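Local atomic coordinates of alkaline serine protease (Pseudoalteromonas sp., PDB entry 1Y9Z), a protein that probably cleaves peptide bonds in proteins as a cold-adapted alkaline serine protease of the subtilisin-like family. Residues Tyr33-Asn41 and Leu206-Gly214. Numbering follows the deposited sequence.
Sequences YDRSHNDLN and LSTVTVGEG. With CA (calcium ion), chain C.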
ATOM      1  N   TYR A  33      11.983  -6.777   9.131  1.00  9.64           N
ATOM      2  CA  TYR A  33      10.673  -7.212   9.605  1.00 10.02           C
ATOM      3  C   TYR A  33      10.584  -7.039  11.123  1.00 10.12           C
ATOM      4  O   TYR A  33      11.361  -7.652  11.850  1.00 10.62           O
ATOM      5  CB  TYR A  33      10.560  -8.690   9.221  1.00 10.35           C
ATOM      6  CG  TYR A  33       9.288  -9.425   9.564  1.00  9.79           C
ATOM      7  CD1 TYR A  33       8.336  -9.691   8.582  1.00  9.70           C
ATOM      8  CD2 TYR A  33       9.087  -9.957  10.838  1.00  9.99           C
ATOM      9  CE1 TYR A  33       7.224 -10.476   8.852  1.00  9.59           C
ATOM     10  CE2 TYR A  33       7.974 -10.745  11.119  1.00  9.78           C
ATOM     11  CZ  TYR A  33       7.052 -11.003  10.121  1.00 10.37           C
ATOM     12  OH  TYR A  33       5.975 -11.821  10.372  1.00  9.94           O
ATOM     13  N   ASP A  34       9.653  -6.217  11.610  1.00  9.14           N
ATOM     14  CA  ASP A  34       9.538  -6.029  13.058  1.00 10.25           C
ATOM     15  C   ASP A  34       8.845  -7.235  13.681  1.00 10.57           C
ATOM     16  O   ASP A  34       7.620  -7.272  13.816  1.00  9.55           O
ATOM     17  CB  ASP A  34       8.758  -4.754  13.394  1.00 10.87           C
ATOM     18  CG  ASP A  34       8.769  -4.447  14.882  1.00 11.67           C
ATOM     19  OD1 ASP A  34       8.217  -3.405  15.292  1.00 12.58           O
ATOM     20  OD2 ASP A  34       9.338  -5.258  15.644  1.00 12.77           O
ATOM     21  N   ARG A  35       9.644  -8.217  14.078  1.00 10.92           N
ATOM     22  CA  ARG A  35       9.112  -9.436  14.661  1.00 12.49           C
ATOM     23  C   ARG A  35       8.447  -9.226  16.018  1.00 13.03           C
ATOM     24  O   ARG A  35       7.737 -10.105  16.503  1.00 13.89           O
ATOM     25  CB  ARG A  35      10.225 -10.480  14.772  1.00 13.26           C
ATOM     26  CG  ARG A  35       9.731 -11.884  15.066  1.00 17.71           C
ATOM     27  CD  ARG A  35      10.867 -12.889  14.978  1.00 19.17           C
ATOM     28  NE  ARG A  35      11.950 -12.573  15.903  1.00 21.81           N
ATOM     29  CZ  ARG A  35      13.060 -13.292  16.027  1.00 22.76           C
ATOM     30  NH1 ARG A  35      13.992 -12.930  16.896  1.00 23.36           N
ATOM     31  NH2 ARG A  35      13.240 -14.374  15.279  1.00 23.58           N
ATOM     32  N   SER A  36       8.663  -8.065  16.629  1.00 11.73           N
ATOM     33  CA  SER A  36       8.062  -7.789  17.933  1.00 12.80           C
ATOM     34  C   SER A  36       6.604  -7.353  17.796  1.00 12.67           C
ATOM     35  O   SER A  36       5.873  -7.283  18.787  1.00 13.95           O
ATOM     36  CB  SER A  36       8.847  -6.695  18.664  1.00 12.87           C
ATOM     37  OG  SER A  36       8.545  -5.412  18.142  1.00 15.50           O
ATOM     38  N   HIS A  37       6.187  -7.062  16.567  1.00 12.10           N
ATOM     39  CA  HIS A  37       4.823  -6.617  16.297  1.00 10.91           C
ATOM     40  C   HIS A  37       3.810  -7.746  16.505  1.00 11.19           C
ATOM     41  O   HIS A  37       4.015  -8.860  16.033  1.00 12.17           O
ATOM     42  CB  HIS A  37       4.733  -6.090  14.862  1.00 10.01           C
ATOM     43  CG  HIS A  37       3.479  -5.327  14.578  1.00 10.40           C
ATOM     44  ND1 HIS A  37       3.483  -4.005  14.193  1.00 12.70           N
ATOM     45  CD2 HIS A  37       2.178  -5.695  14.652  1.00  8.14           C
ATOM     46  CE1 HIS A  37       2.238  -3.590  14.041  1.00  8.49           C
ATOM     47  NE2 HIS A  37       1.427  -4.596  14.314  1.00 12.85           N
ATOM     48  N   ASN A  38       2.712  -7.447  17.197  1.00 10.90           N
ATOM     49  CA  ASN A  38       1.689  -8.456  17.472  1.00 12.88           C
ATOM     50  C   ASN A  38       1.088  -9.101  16.228  1.00 11.65           C
ATOM     51  O   ASN A  38       0.675 -10.258  16.267  1.00 12.85           O
ATOM     52  CB  ASN A  38       0.552  -7.869  18.313  1.00 14.63           C
ATOM     53  CG  ASN A  38       0.974  -7.546  19.734  1.00 18.32           C
ATOM     54  OD1 ASN A  38       1.974  -8.064  20.234  1.00 20.38           O
ATOM     55  ND2 ASN A  38       0.197  -6.700  20.400  1.00 19.55           N
ATOM     56  N   ASP A  39       1.031  -8.360  15.127  1.00 10.94           N
ATOM     57  CA  ASP A  39       0.458  -8.898  13.895  1.00  9.99           C
ATOM     58  C   ASP A  39       1.492  -9.579  13.005  1.00  9.07           C
ATOM     59  O   ASP A  39       1.170  -9.999  11.897  1.00 10.34           O
ATOM     60  CB  ASP A  39      -0.245  -7.783  13.110  1.00 10.30           C
ATOM     61  CG  ASP A  39      -1.760  -7.866  13.202  1.00 10.06           C
ATOM     62  OD1 ASP A  39      -2.264  -8.552  14.114  1.00 11.02           O
ATOM     63  OD2 ASP A  39      -2.453  -7.242  12.369  1.00 11.27           O
ATOM     64  N   LEU A  40       2.726  -9.700  13.492  1.00  9.44           N
ATOM     65  CA  LEU A  40       3.795 -10.325  12.711  1.00  9.83           C
ATOM     66  C   LEU A  40       4.661 -11.319  13.481  1.00 10.26           C
ATOM     67  O   LEU A  40       5.333 -12.157  12.883  1.00 10.70           O
ATOM     68  CB  LEU A  40       4.716  -9.249  12.132  1.00  9.99           C
ATOM     69  CG  LEU A  40       4.118  -8.263  11.132  1.00  9.11           C
ATOM     70  CD1 LEU A  40       5.146  -7.186  10.817  1.00  9.51           C
ATOM     71  CD2 LEU A  40       3.707  -9.004   9.867  1.00 10.67           C
ATOM     72  N   ASN A  41       4.641 -11.221  14.803  1.00 11.17           N
ATOM     73  CA  ASN A  41       5.454 -12.077  15.655  1.00 11.93           C
ATOM     74  C   ASN A  41       5.313 -13.580  15.430  1.00 12.39           C
ATOM     75  O   ASN A  41       6.312 -14.287  15.297  1.00 13.58           O
ATOM     76  CB  ASN A  41       5.148 -11.770  17.123  1.00 13.27           C
ATOM     77  CG  ASN A  41       6.044 -12.530  18.075  1.00 15.65           C
ATOM     78  OD1 ASN A  41       7.214 -12.192  18.248  1.00 18.84           O
ATOM     79  ND2 ASN A  41       5.502 -13.572  18.694  1.00 16.89           N
ATOM     80  N   LEU A 206      -3.343   0.563   4.230  1.00  8.71           N
ATOM     81  CA  LEU A 206      -3.120   0.415   5.662  1.00  9.48           C
ATOM     82  C   LEU A 206      -2.407  -0.901   5.945  1.00  8.86           C
ATOM     83  O   LEU A 206      -2.801  -1.952   5.438  1.00  9.04           O
ATOM     84  CB  LEU A 206      -4.457   0.434   6.405  1.00  9.63           C
ATOM     85  CG  LEU A 206      -4.409   0.204   7.919  1.00 10.06           C
ATOM     86  CD1 LEU A 206      -3.677   1.359   8.593  1.00 10.52           C
ATOM     87  CD2 LEU A 206      -5.831   0.081   8.457  1.00 11.28           C
ATOM     88  N   SER A 207      -1.351  -0.846   6.749  1.00  8.48           N
ATOM     89  CA  SER A 207      -0.625  -2.055   7.107  1.00  7.73           C
ATOM     90  C   SER A 207       0.179  -1.839   8.379  1.00  8.04           C
ATOM     91  O   SER A 207       0.156  -0.761   8.975  1.00  8.61           O
ATOM     92  CB  SER A 207       0.313  -2.491   5.972  1.00  8.13           C
ATOM     93  OG  SER A 207       0.863  -3.776   6.228  1.00  8.24           O
ATOM     94  N   THR A 208       0.879  -2.888   8.788  1.00  8.52           N
ATOM     95  CA  THR A 208       1.726  -2.871   9.970  1.00  9.11           C
ATOM     96  C   THR A 208       2.985  -2.036   9.742  1.00  9.35           C
ATOM     97  O   THR A 208       3.522  -1.993   8.635  1.00  9.52           O
ATOM     98  CB  THR A 208       2.192  -4.294  10.309  1.00  8.62           C
ATOM     99  OG1 THR A 208       2.722  -4.901   9.122  1.00  8.63           O
ATOM    100  CG2 THR A 208       1.038  -5.141  10.819  1.00  9.83           C
ATOM    101  N   VAL A 209       3.438  -1.355  10.787  1.00  9.19           N
ATOM    102  CA  VAL A 209       4.686  -0.603  10.721  1.00  9.06           C
ATOM    103  C   VAL A 209       5.404  -0.855  12.039  1.00  8.81           C
ATOM    104  O   VAL A 209       4.798  -1.341  12.996  1.00  9.48           O
ATOM    105  CB  VAL A 209       4.480   0.923  10.536  1.00  8.77           C
ATOM    106  CG1 VAL A 209       3.834   1.204   9.184  1.00 10.38           C
ATOM    107  CG2 VAL A 209       3.656   1.491  11.676  1.00  9.98           C
ATOM    108  N   THR A 210       6.696  -0.552  12.084  1.00  9.27           N
ATOM    109  CA  THR A 210       7.476  -0.737  13.300  1.00  9.67           C
ATOM    110  C   THR A 210       6.698  -0.139  14.468  1.00  9.85           C
ATOM    111  O   THR A 210       6.203   0.987  14.384  1.00  9.71           O
ATOM    112  CB  THR A 210       8.837  -0.049  13.164  1.00  9.79           C
ATOM    113  OG1 THR A 210       9.512  -0.587  12.020  1.00 10.11           O
ATOM    114  CG2 THR A 210       9.687  -0.277  14.409  1.00 11.97           C
ATOM    115  N   VAL A 211       6.589  -0.904  15.550  1.00  9.53           N
ATOM    116  CA  VAL A 211       5.837  -0.479  16.723  1.00 10.52           C
ATOM    117  C   VAL A 211       6.095   0.962  17.148  1.00 10.19           C
ATOM    118  O   VAL A 211       7.239   1.374  17.354  1.00 11.07           O
ATOM    119  CB  VAL A 211       6.108  -1.424  17.918  1.00 10.40           C
ATOM    120  CG1 VAL A 211       5.432  -0.893  19.179  1.00 11.52           C
ATOM    121  CG2 VAL A 211       5.583  -2.820  17.596  1.00 10.53           C
ATOM    122  N   GLY A 212       5.007   1.721  17.260  1.00 10.49           N
ATOM    123  CA  GLY A 212       5.083   3.108  17.681  1.00 11.57           C
ATOM    124  C   GLY A 212       5.388   4.153  16.624  1.00 11.66           C
ATOM    125  O   GLY A 212       5.318   5.346  16.912  1.00 12.83           O
ATOM    126  N   GLU A 213       5.708   3.732  15.404  1.00 11.32           N
ATOM    127  CA  GLU A 213       6.044   4.691  14.354  1.00 11.63           C
ATOM    128  C   GLU A 213       4.893   5.034  13.420  1.00 11.24           C
ATOM    129  O   GLU A 213       5.043   5.866  12.523  1.00 13.50           O
ATOM    130  CB  GLU A 213       7.229   4.168  13.534  1.00 11.51           C
ATOM    131  CG  GLU A 213       8.496   3.994  14.357  1.00 10.60           C
ATOM    132  CD  GLU A 213       9.721   3.681  13.518  1.00 12.24           C
ATOM    133  OE1 GLU A 213      10.838   3.775  14.066  1.00 13.32           O
ATOM    134  OE2 GLU A 213       9.573   3.337  12.324  1.00 11.57           O
ATOM    135  N   GLY A 214       3.742   4.410  13.643  1.00 10.95           N
ATOM    136  CA  GLY A 214       2.596   4.649  12.788  1.00 10.85           C
ATOM    137  C   GLY A 214       1.699   5.802  13.175  1.00 11.04           C
ATOM    138  O   GLY A 214       1.969   6.552  14.117  1.00 11.44           O
TER
HETATM  139 CA    CA C 603      -4.403  -8.816  12.944  1.00  8.74          CA
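With CG anti to the backbone N in both Asp-34 (chi1 -173°) and His-37 (chi1 -167°), the carboxylate and the imidazole extend from the loop 33-41 to the chain 206-214. Asp-34 and His-37 are the two ends of a type I beta turn, and the contact joins the loop after strand 25-30 of the subtilisin-like domain to the segment leading from strand 205-208 into strand 214-221, which probably belongs to the inserted beta-barrel domain. Asp-34 divides its oxygens between two tasks. OD1 takes the amide of Val-211, N to OD1 3.0 Å, almost straight at 167°. OD2 accepts Ser-36 N, which makes an Asx turn, and also Ser-36 OG, with OG to OD2 2.6 Å, both from one face of the carboxylate plane. Aspartate suits this place because its short chain keeps one oxygen for its own turn and presents the other to the facing loop; an alanine here would probably leave the Val-211 amide and the Ser-36 hydroxyl without their mate and let the turn loosen from residues 210-211. His-37 supplies a donor and a flat surface together. Its ND1 gives a more bent bond to Val-209 O, 3.2 Å away and close to the ring plane, while Thr-208 CG2 rests over one face, 3.9 Å from the ring centroid in a CH-pi contact. The two branches of the threonine do different work: its methyl also meets Asp-39 CB, and OG1, which lies against Leu-40 CD1, hydrogen-bonds to Thr-67 O of helix 65-74. Beyond this methyl the loop reaches a calcium ion, whose site Glu-2, Ile-76, Asn-78, Glu-80 and Val-82 complete. Asp-39 grips the metal with both carboxylate oxygens, OD1 at 2.5 Å and OD2 at 2.6 Å from the calcium.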